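Local structure of Blr6230 protein (5NJW) at residues 197-202 with 237-242; 99-104 with 176-181. The protein probably hydrolyses beta-lactam antibiotics as a subclass B3 metallo-beta-lactamase, using zinc ions held at its active site. One frame throughout, in Å; residues are numbered along the deposited sequence. Where two conformers were deposited one is given.

Both contacts are buried at the dizinc site: contact 2 holds one zinc whole, while contact 1 lends His242 to the other. Contact 1 pairs parallel strands of the five-stranded sheet, then runs out into loops, so most of it is backbone ladder and hydrocarbon, its side chains turning polar at Ser202 and His242, which reach the boric acid and a zinc ion. Contact 2 joins two loops, one after strand 94-98 of the seven-stranded sheet and one before strand 182-190 of the other, and zinc coordination does most of the joining. The contacts are tied by the Cys181-Cys201 disulfide and by a probable hydrogen bond from His101 ND1 to Cys201 O, and the same boric acid touches both.

Contact 1. Residues 197-202 with 237-242; sequences VLFFCS and VLLGPH. With ZN (zinc ion), chain E; BO3 (boric acid), chain F.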
ATOM      1  N   VAL A 197       7.295  -4.676  11.657  1.00  6.66           N
ATOM      2  CA  VAL A 197       6.963  -4.613  10.205  1.00  6.31           C
ATOM      3  C   VAL A 197       6.288  -3.290   9.908  1.00  6.35           C
ATOM      4  O   VAL A 197       5.424  -2.862  10.669  1.00  6.97           O
ATOM      5  CB  VAL A 197       6.026  -5.759   9.808  1.00  6.58           C
ATOM      6  CG1 VAL A 197       5.647  -5.707   8.325  1.00  6.83           C
ATOM      7  CG2 VAL A 197       6.615  -7.109  10.190  1.00  6.80           C
ATOM      8  N   LEU A 198       6.668  -2.663   8.801  1.00  5.60           N
ATOM      9  CA  LEU A 198       5.888  -1.503   8.295  1.00  6.23           C
ATOM     10  C   LEU A 198       5.368  -1.813   6.899  1.00  6.22           C
ATOM     11  O   LEU A 198       6.153  -2.038   5.980  1.00  6.47           O
ATOM     12  CB  LEU A 198       6.719  -0.217   8.255  1.00  6.91           C
ATOM     13  CG  LEU A 198       5.880   1.031   7.986  1.00  7.03           C
ATOM     14  CD1 LEU A 198       5.082   1.402   9.209  1.00  7.17           C
ATOM     15  CD2 LEU A 198       6.778   2.179   7.596  1.00  7.30           C
ATOM     16  N   PHE A 199       4.047  -1.758   6.754  1.00  5.71           N
ATOM     17  CA  PHE A 199       3.422  -1.694   5.427  1.00  5.91           C
ATOM     18  C   PHE A 199       3.460  -0.212   5.027  1.00  5.97           C
ATOM     19  O   PHE A 199       2.579   0.574   5.401  1.00  6.78           O
ATOM     20  CB  PHE A 199       1.987  -2.199   5.488  1.00  5.86           C
ATOM     21  CG  PHE A 199       1.843  -3.641   5.924  1.00  5.65           C
ATOM     22  CD1 PHE A 199       1.700  -3.990   7.264  1.00  6.33           C
ATOM     23  CD2 PHE A 199       1.781  -4.655   4.970  1.00  5.58           C
ATOM     24  CE1 PHE A 199       1.539  -5.311   7.643  1.00  6.56           C
ATOM     25  CE2 PHE A 199       1.625  -5.973   5.351  1.00  6.32           C
ATOM     26  CZ  PHE A 199       1.471  -6.298   6.681  1.00  6.35           C
ATOM     27  N   PHE A 200       4.532   0.177   4.369  1.00  5.98           N
ATOM     28  CA  PHE A 200       4.753   1.572   3.972  1.00  6.63           C
ATOM     29  C   PHE A 200       3.737   1.902   2.868  1.00  7.61           C
ATOM     30  O   PHE A 200       3.429   1.052   2.029  1.00  9.46           O
ATOM     31  CB  PHE A 200       6.198   1.745   3.477  1.00  7.88           C
ATOM     32  CG  PHE A 200       6.520   3.130   3.039  1.00  8.44           C
ATOM     33  CD1 PHE A 200       6.403   4.206   3.923  1.00  9.28           C
ATOM     34  CD2 PHE A 200       6.928   3.379   1.723  1.00  9.59           C
ATOM     35  CE1 PHE A 200       6.703   5.488   3.481  1.00  9.74           C
ATOM     36  CE2 PHE A 200       7.198   4.649   1.290  1.00  9.79           C
ATOM     37  CZ  PHE A 200       7.095   5.702   2.161  1.00 10.31           C
ATOM     38  N   CYS A 201       3.169   3.098   2.886  1.00  7.04           N
ATOM     39  CA  CYS A 201       2.033   3.376   2.021  1.00  7.86           C
ATOM     40  C   CYS A 201       2.347   3.735   0.604  1.00  8.98           C
ATOM     41  O   CYS A 201       1.435   3.704  -0.200  1.00 10.80           O
ATOM     42  CB  CYS A 201       1.157   4.457   2.635  1.00  8.30           C
ATOM     43  SG  CYS A 201       1.801   6.114   2.551  1.00  9.14           S
ATOM     44  N   SER A 202       3.587   4.118   0.330  1.00  8.98           N
ATOM     45  CA  SER A 202       4.113   4.672  -0.949  1.00  9.47           C
ATOM     46  C   SER A 202       4.564   6.103  -0.748  1.00  9.04           C
ATOM     47  O   SER A 202       3.837   6.909  -0.145  1.00  9.88           O
ATOM     48  CB  SER A 202       3.149   4.746  -2.142  1.00 10.34           C
ATOM     49  OG  SER A 202       3.807   5.437  -3.203  1.00 12.37           O
ATOM     50  N   VAL A 237      11.291  -4.927   8.998  1.00  7.46           N
ATOM     51  CA  VAL A 237      10.802  -5.522   7.741  1.00  7.24           C
ATOM     52  C   VAL A 237      10.010  -4.444   7.001  1.00  6.91           C
ATOM     53  O   VAL A 237       8.938  -4.049   7.452  1.00  7.16           O
ATOM     54  CB  VAL A 237       9.878  -6.718   8.031  1.00  7.16           C
ATOM     55  CG1 VAL A 237       9.247  -7.284   6.769  1.00  7.30           C
ATOM     56  CG2 VAL A 237      10.609  -7.818   8.791  1.00  7.06           C
ATOM     57  N   LEU A 238      10.547  -4.001   5.872  1.00  6.04           N
ATOM     58  CA  LEU A 238       9.851  -3.028   5.014  1.00  5.77           C
ATOM     59  C   LEU A 238       8.988  -3.782   4.017  1.00  5.74           C
ATOM     60  O   LEU A 238       9.489  -4.614   3.259  1.00  6.03           O
ATOM     61  CB  LEU A 238      10.872  -2.192   4.238  1.00  6.12           C
ATOM     62  CG  LEU A 238      10.229  -1.198   3.265  1.00  6.85           C
ATOM     63  CD1 LEU A 238       9.371  -0.191   4.000  1.00  7.02           C
ATOM     64  CD2 LEU A 238      11.335  -0.481   2.480  1.00  7.13           C
ATOM     65  N   LEU A 239       7.684  -3.467   4.022  1.00  5.76           N
ATOM     66  CA  LEU A 239       6.757  -3.906   3.000  1.00  6.05           C
ATOM     67  C   LEU A 239       6.153  -2.674   2.342  1.00  6.07           C
ATOM     68  O   LEU A 239       6.338  -1.552   2.795  1.00  6.06           O
ATOM     69  CB  LEU A 239       5.678  -4.798   3.607  1.00  5.78           C
ATOM     70  CG  LEU A 239       6.215  -6.050   4.311  1.00  6.28           C
ATOM     71  CD1 LEU A 239       5.077  -6.837   4.933  1.00  6.72           C
ATOM     72  CD2 LEU A 239       7.010  -6.917   3.361  1.00  6.59           C
ATOM     73  N   GLY A 240       5.390  -2.866   1.280  1.00  7.20           N
ATOM     74  CA  GLY A 240       4.788  -1.744   0.576  1.00  6.89           C
ATOM     75  C   GLY A 240       3.779  -2.219  -0.422  1.00  6.95           C
ATOM     76  O   GLY A 240       3.577  -3.423  -0.604  1.00  6.70           O
ATOM     77  N   PRO A 241       3.106  -1.272  -1.107  1.00  7.36           N
ATOM     78  CA  PRO A 241       1.967  -1.639  -1.956  1.00  7.41           C
ATOM     79  C   PRO A 241       2.346  -2.099  -3.352  1.00  6.00           C
ATOM     80  O   PRO A 241       1.458  -2.500  -4.104  1.00  5.62           O
ATOM     81  CB  PRO A 241       1.134  -0.362  -2.019  1.00  8.82           C
ATOM     82  CG  PRO A 241       1.933   0.694  -1.483  1.00  9.56           C
ATOM     83  CD  PRO A 241       3.194   0.177  -0.900  1.00  8.28           C
ATOM     84  N   HIS A 242       3.624  -2.000  -3.698  1.00  5.78           N
ATOM     85  CA  HIS A 242       4.175  -2.590  -4.901  1.00  6.02           C
ATOM     86  C   HIS A 242       5.414  -3.371  -4.485  1.00  6.48           C
ATOM     87  O   HIS A 242       6.166  -2.903  -3.625  1.00  6.97           O
ATOM     88  CB  HIS A 242       4.531  -1.496  -5.927  1.00  5.96           C
ATOM     89  CG  HIS A 242       3.352  -0.754  -6.463  1.00  5.76           C
ATOM     90  ND1 HIS A 242       2.534  -1.253  -7.444  1.00  5.77           N
ATOM     91  CD2 HIS A 242       2.823   0.436  -6.107  1.00  5.77           C
ATOM     92  CE1 HIS A 242       1.550  -0.405  -7.681  1.00  5.37           C
ATOM     93  NE2 HIS A 242       1.706   0.627  -6.883  1.00  5.22           N
TER
HETATM   94 ZN    ZN E 303       0.204   2.103  -6.547  1.00  5.94          ZN
HETATM   95  B   BO3 F 304       2.623   3.856  -6.336  1.00 11.91           B
HETATM   96  O1  BO3 F 304       1.513   3.254  -5.462  1.00  8.81           O
HETATM   97  O2  BO3 F 304       2.492   3.828  -7.865  1.00 22.25           O
HETATM   98  O3  BO3 F 304       3.905   4.393  -5.685  1.00 13.97           O
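Leu198 sits between Val237 and Leu239 in a parallel ladder: its N donates to Val237 O (3.0 Å) and its O accepts from Leu239 N (2.9 Å), both bonds fairly straight. Phe200 N adds a third bond to Leu239 O, coming in from above the carbonyl plane as the strands end. The ladder joins strand 193-199 to strand 237-239, the two strands of a beta-alpha-beta unit whose helix is 219-232.

Leu239 carries much of the apolar contact. Its CB lies beside Leu198 O and Phe199 CD2; CG is anti to the carbonyl carbon (chi1 -59°) and reaches Val197 CG1; and CD1 ends against two groups at once, 3.6 Å from Phe199 CE2 and also against Val197 CG1. Val197 CG1 in turn lies over one face of the Phe199 ring, toward its rim, while Tyr58 meets that ring edge-to-face. On the other face of the sheet, Leu238 CD1 touches Phe200 CB (3.8 Å), and helix 268-290 covers both residues.

Beyond the strands Pro241 takes over, its CD 3.1 Å from Phe200 O and its CG against Cys201 O. Past it, the segments' last residues meet at one ligand, Ser202 directly and His242 through zinc. Ser202 OG, anti to its own nitrogen (chi1 174°), donates to boric acid O3 at 2.7 Å. His242 NE2 binds zinc at 2.1 Å, and that zinc also takes boric acid O1, which lies in the plane of the imidazole at its edge; Asp105 and His106 are further ligands. His242 ND1 bonds to Gly54 O, which fixes the rotation of the ring. The boric acid is flat and trigonal: zinc on O1 would draw electron density from it while Ser202 OG holds O3, so metal and hydroxyl together fix its place, probably within the substrate site.

Contact 2. Residues 99-104 with 176-181; sequences NTHAHL and GHSPGC. With ZN (zinc ion), chain C; BO3 (boric acid), chain F; OH (hydroxide ion), chain K; EDO (1,2-ethanediol), chain H.
The three-histidine zinc site of the metallo-beta-lactamase fold brings these loops together: His101 NE2, His103 ND1 and His177 NE2 each bind the metal at 2.1 Å, and a hydroxide at 1.9 Å completes four ligands. His103 thus uses the opposite imidazole nitrogen from the other two.

The coordination packs the rings closely. His177 turns its edge to the face of His101, with CD2 toward the rim and the planes at 77°, a T-shaped pair. His103 meets His177 obliquely instead. Second-shell acceptors orient the ligands: His101 ND1 bonds to Cys201 O and His177 ND1 to Thr204 O, while His103 NE2 donates to a water (2.8 Å) that in turn donates to His177 O, bridging the two loops.

Away from the metal, His101 CG lies between its own N and carbonyl carbon (chi1 74°), and its CB rests against Cys181 SG (3.7 Å) and, in the one of two Ser178 conformers given, Ser178 OG. Asp127 takes Ala102 N and Gly180 N and so ties both loops to one carboxylate. Cys181 CA makes a CH...O contact with Thr100 O.

His101 and His103 open the HxHxDH sequence; with His177 from the second loop they form the three-histidine site typical of the metallo-beta-lactamase fold, while Asp105, His106 and His242 at the neighbouring zinc give the B3 pattern.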
ATOM      1  N   ASN A  99      -6.397  -0.103   4.155  1.00  6.23           N
ATOM      2  CA  ASN A  99      -5.859   0.530   2.959  1.00  6.41           C
ATOM      3  C   ASN A  99      -4.598   1.261   3.316  1.00  5.81           C
ATOM      4  O   ASN A  99      -4.555   1.961   4.358  1.00  6.34           O
ATOM      5  CB  ASN A  99      -6.903   1.504   2.393  1.00  6.44           C
ATOM      6  CG  ASN A  99      -6.562   2.096   1.008  1.00  6.58           C
ATOM      7  OD1 ASN A  99      -6.937   3.235   0.764  1.00  8.66           O
ATOM      8  ND2 ASN A  99      -5.942   1.348   0.115  1.00  6.94           N
ATOM      9  N   THR A 100      -3.586   1.193   2.445  1.00  6.38           N
ATOM     10  CA  THR A 100      -2.418   2.060   2.544  1.00  6.76           C
ATOM     11  C   THR A 100      -2.765   3.424   1.928  1.00  6.17           C
ATOM     12  O   THR A 100      -2.616   4.467   2.575  1.00  7.33           O
ATOM     13  CB  THR A 100      -1.205   1.483   1.793  1.00  7.94           C
ATOM     14  OG1 THR A 100      -1.585   1.093   0.471  1.00  8.84           O
ATOM     15  CG2 THR A 100      -0.594   0.335   2.556  1.00  8.47           C
ATOM     16  N   HIS A 101      -3.267   3.444   0.685  1.00  6.24           N
ATOM     17  CA  HIS A 101      -3.686   4.703   0.078  1.00  6.14           C
ATOM     18  C   HIS A 101      -4.687   4.453  -1.045  1.00  5.45           C
ATOM     19  O   HIS A 101      -4.751   3.379  -1.658  1.00  5.75           O
ATOM     20  CB  HIS A 101      -2.484   5.509  -0.438  1.00  6.09           C
ATOM     21  CG  HIS A 101      -1.865   4.973  -1.699  1.00  6.15           C
ATOM     22  ND1 HIS A 101      -0.792   4.110  -1.731  1.00  7.38           N
ATOM     23  CD2 HIS A 101      -2.147   5.242  -2.991  1.00  6.19           C
ATOM     24  CE1 HIS A 101      -0.450   3.865  -2.982  1.00  6.55           C
ATOM     25  NE2 HIS A 101      -1.280   4.513  -3.767  1.00  6.00           N
ATOM     26  N   ALA A 102      -5.493   5.482  -1.309  1.00  5.62           N
ATOM     27  CA  ALA A 102      -6.703   5.340  -2.081  1.00  6.30           C
ATOM     28  C   ALA A 102      -6.511   5.658  -3.555  1.00  6.31           C
ATOM     29  O   ALA A 102      -7.078   6.629  -4.066  1.00  8.65           O
ATOM     30  CB  ALA A 102      -7.776   6.236  -1.451  1.00  6.90           C
ATOM     31  N   HIS A 103      -5.717   4.847  -4.248  1.00  5.59           N
ATOM     32  CA  HIS A 103      -5.647   4.822  -5.725  1.00  5.35           C
ATOM     33  C   HIS A 103      -6.149   3.502  -6.264  1.00  5.15           C
ATOM     34  O   HIS A 103      -6.034   2.467  -5.560  1.00  5.16           O
ATOM     35  CB  HIS A 103      -4.212   5.031  -6.206  1.00  5.38           C
ATOM     36  CG  HIS A 103      -3.673   6.395  -5.940  1.00  5.60           C
ATOM     37  ND1 HIS A 103      -2.318   6.639  -5.893  1.00  5.66           N
ATOM     38  CD2 HIS A 103      -4.284   7.586  -5.788  1.00  6.06           C
ATOM     39  CE1 HIS A 103      -2.116   7.933  -5.710  1.00  5.81           C
ATOM     40  NE2 HIS A 103      -3.292   8.522  -5.611  1.00  6.14           N
ATOM     41  N   LEU A 104      -6.671   3.508  -7.495  1.00  5.29           N
ATOM     42  CA  LEU A 104      -7.356   2.354  -8.059  1.00  5.35           C
ATOM     43  C   LEU A 104      -6.539   1.064  -8.097  1.00  5.26           C
ATOM     44  O   LEU A 104      -7.130   0.001  -8.088  1.00  5.57           O
ATOM     45  CB  LEU A 104      -7.895   2.631  -9.464  1.00  6.36           C
ATOM     46  CG  LEU A 104      -6.943   2.554 -10.638  1.00  6.95           C
ATOM     47  CD1 LEU A 104      -7.767   2.471 -11.937  1.00  7.22           C
ATOM     48  CD2 LEU A 104      -5.984   3.742 -10.620  1.00  7.61           C
ATOM     49  N   GLY A 176       1.377  12.345   1.208  1.00  6.95           N
ATOM     50  CA  GLY A 176       2.178  12.815   0.080  1.00  6.86           C
ATOM     51  C   GLY A 176       1.686  12.145  -1.184  1.00  6.79           C
ATOM     52  O   GLY A 176       1.037  12.760  -2.029  1.00  6.75           O
ATOM     53  N   HIS A 177       1.947  10.846  -1.287  1.00  6.62           N
ATOM     54  CA  HIS A 177       1.484  10.095  -2.446  1.00  6.34           C
ATOM     55  C   HIS A 177      -0.048  10.168  -2.542  1.00  6.06           C
ATOM     56  O   HIS A 177      -0.603  10.196  -3.643  1.00  6.44           O
ATOM     57  CB  HIS A 177       2.032   8.683  -2.368  1.00  6.27           C
ATOM     58  CG  HIS A 177       1.667   7.845  -3.538  1.00  5.99           C
ATOM     59  ND1 HIS A 177       2.343   7.869  -4.735  1.00  6.09           N
ATOM     60  CD2 HIS A 177       0.642   6.993  -3.712  1.00  5.62           C
ATOM     61  CE1 HIS A 177       1.785   7.015  -5.574  1.00  6.13           C
ATOM     62  NE2 HIS A 177       0.719   6.500  -4.994  1.00  5.92           N
ATOM     63  N   SER A 178      -0.724  10.212  -1.399  1.00  6.28           N
ATOM     64  CA  SER A 178      -2.143  10.568  -1.321  0.70  6.78           C
ATOM     65  C   SER A 178      -2.317  11.352  -0.029  1.00  7.39           C
ATOM     66  O   SER A 178      -1.462  11.266   0.868  1.00  7.26           O
ATOM     67  CB  SER A 178      -3.075   9.342  -1.313  0.70  6.95           C
ATOM     68  OG  SER A 178      -3.043   8.697  -0.029  0.70  6.66           O
ATOM     69  N   PRO A 179      -3.414  12.124   0.089  1.00  7.42           N
ATOM     70  CA  PRO A 179      -3.507  12.949   1.301  1.00  7.76           C
ATOM     71  C   PRO A 179      -3.694  12.142   2.576  1.00  8.13           C
ATOM     72  O   PRO A 179      -3.292  12.596   3.653  1.00 10.37           O
ATOM     73  CB  PRO A 179      -4.719  13.877   1.021  1.00  8.81           C
ATOM     74  CG  PRO A 179      -5.481  13.233  -0.074  1.00  9.44           C
ATOM     75  CD  PRO A 179      -4.502  12.411  -0.870  1.00  8.01           C
ATOM     76  N   GLY A 180      -4.295  10.961   2.459  1.00  7.48           N
ATOM     77  CA  GLY A 180      -4.552  10.109   3.621  1.00  7.34           C
ATOM     78  C   GLY A 180      -3.682   8.867   3.699  1.00  6.85           C
ATOM     79  O   GLY A 180      -4.045   7.917   4.384  1.00  7.74           O
ATOM     80  N   CYS A 181      -2.566   8.874   2.984  1.00  6.44           N
ATOM     81  CA  CYS A 181      -1.666   7.711   2.890  1.00  6.97           C
ATOM     82  C   CYS A 181      -1.248   7.297   4.299  1.00  6.92           C
ATOM     83  O   CYS A 181      -0.742   8.134   5.057  1.00  7.45           O
ATOM     84  CB  CYS A 181      -0.453   8.163   2.042  1.00  8.00           C
ATOM     85  SG  CYS A 181       0.519   6.986   1.101  1.00 10.17           S
TER
HETATM   86 ZN    ZN C 301      -0.776   5.222  -5.636  1.00  6.22          ZN
HETATM   87  B   BO3 F 304       2.623   3.856  -6.336  1.00 11.91           B
HETATM   88  O1  BO3 F 304       1.513   3.254  -5.462  1.00  8.81           O
HETATM   89  O2  BO3 F 304       2.492   3.828  -7.865  1.00 22.25           O
HETATM   90  O3  BO3 F 304       3.905   4.393  -5.685  1.00 13.97           O
HETATM   91  O    OH K 309      -0.647   3.903  -6.934  1.00  6.57           O
HETATM   92  C1  EDO H 306      -2.266  13.027   7.509  1.00 26.64           C
HETATM   93  O1  EDO H 306      -3.133  12.569   6.476  1.00 22.33           O
HETATM   94  C2  EDO H 306      -2.701  14.408   7.968  1.00 30.22           C
HETATM   95  O2  EDO H 306      -1.840  15.446   7.496  1.00 34.23           O
HETATM   96  O   HOH W   1      -2.749  11.181  -5.006  1.00  7.52           O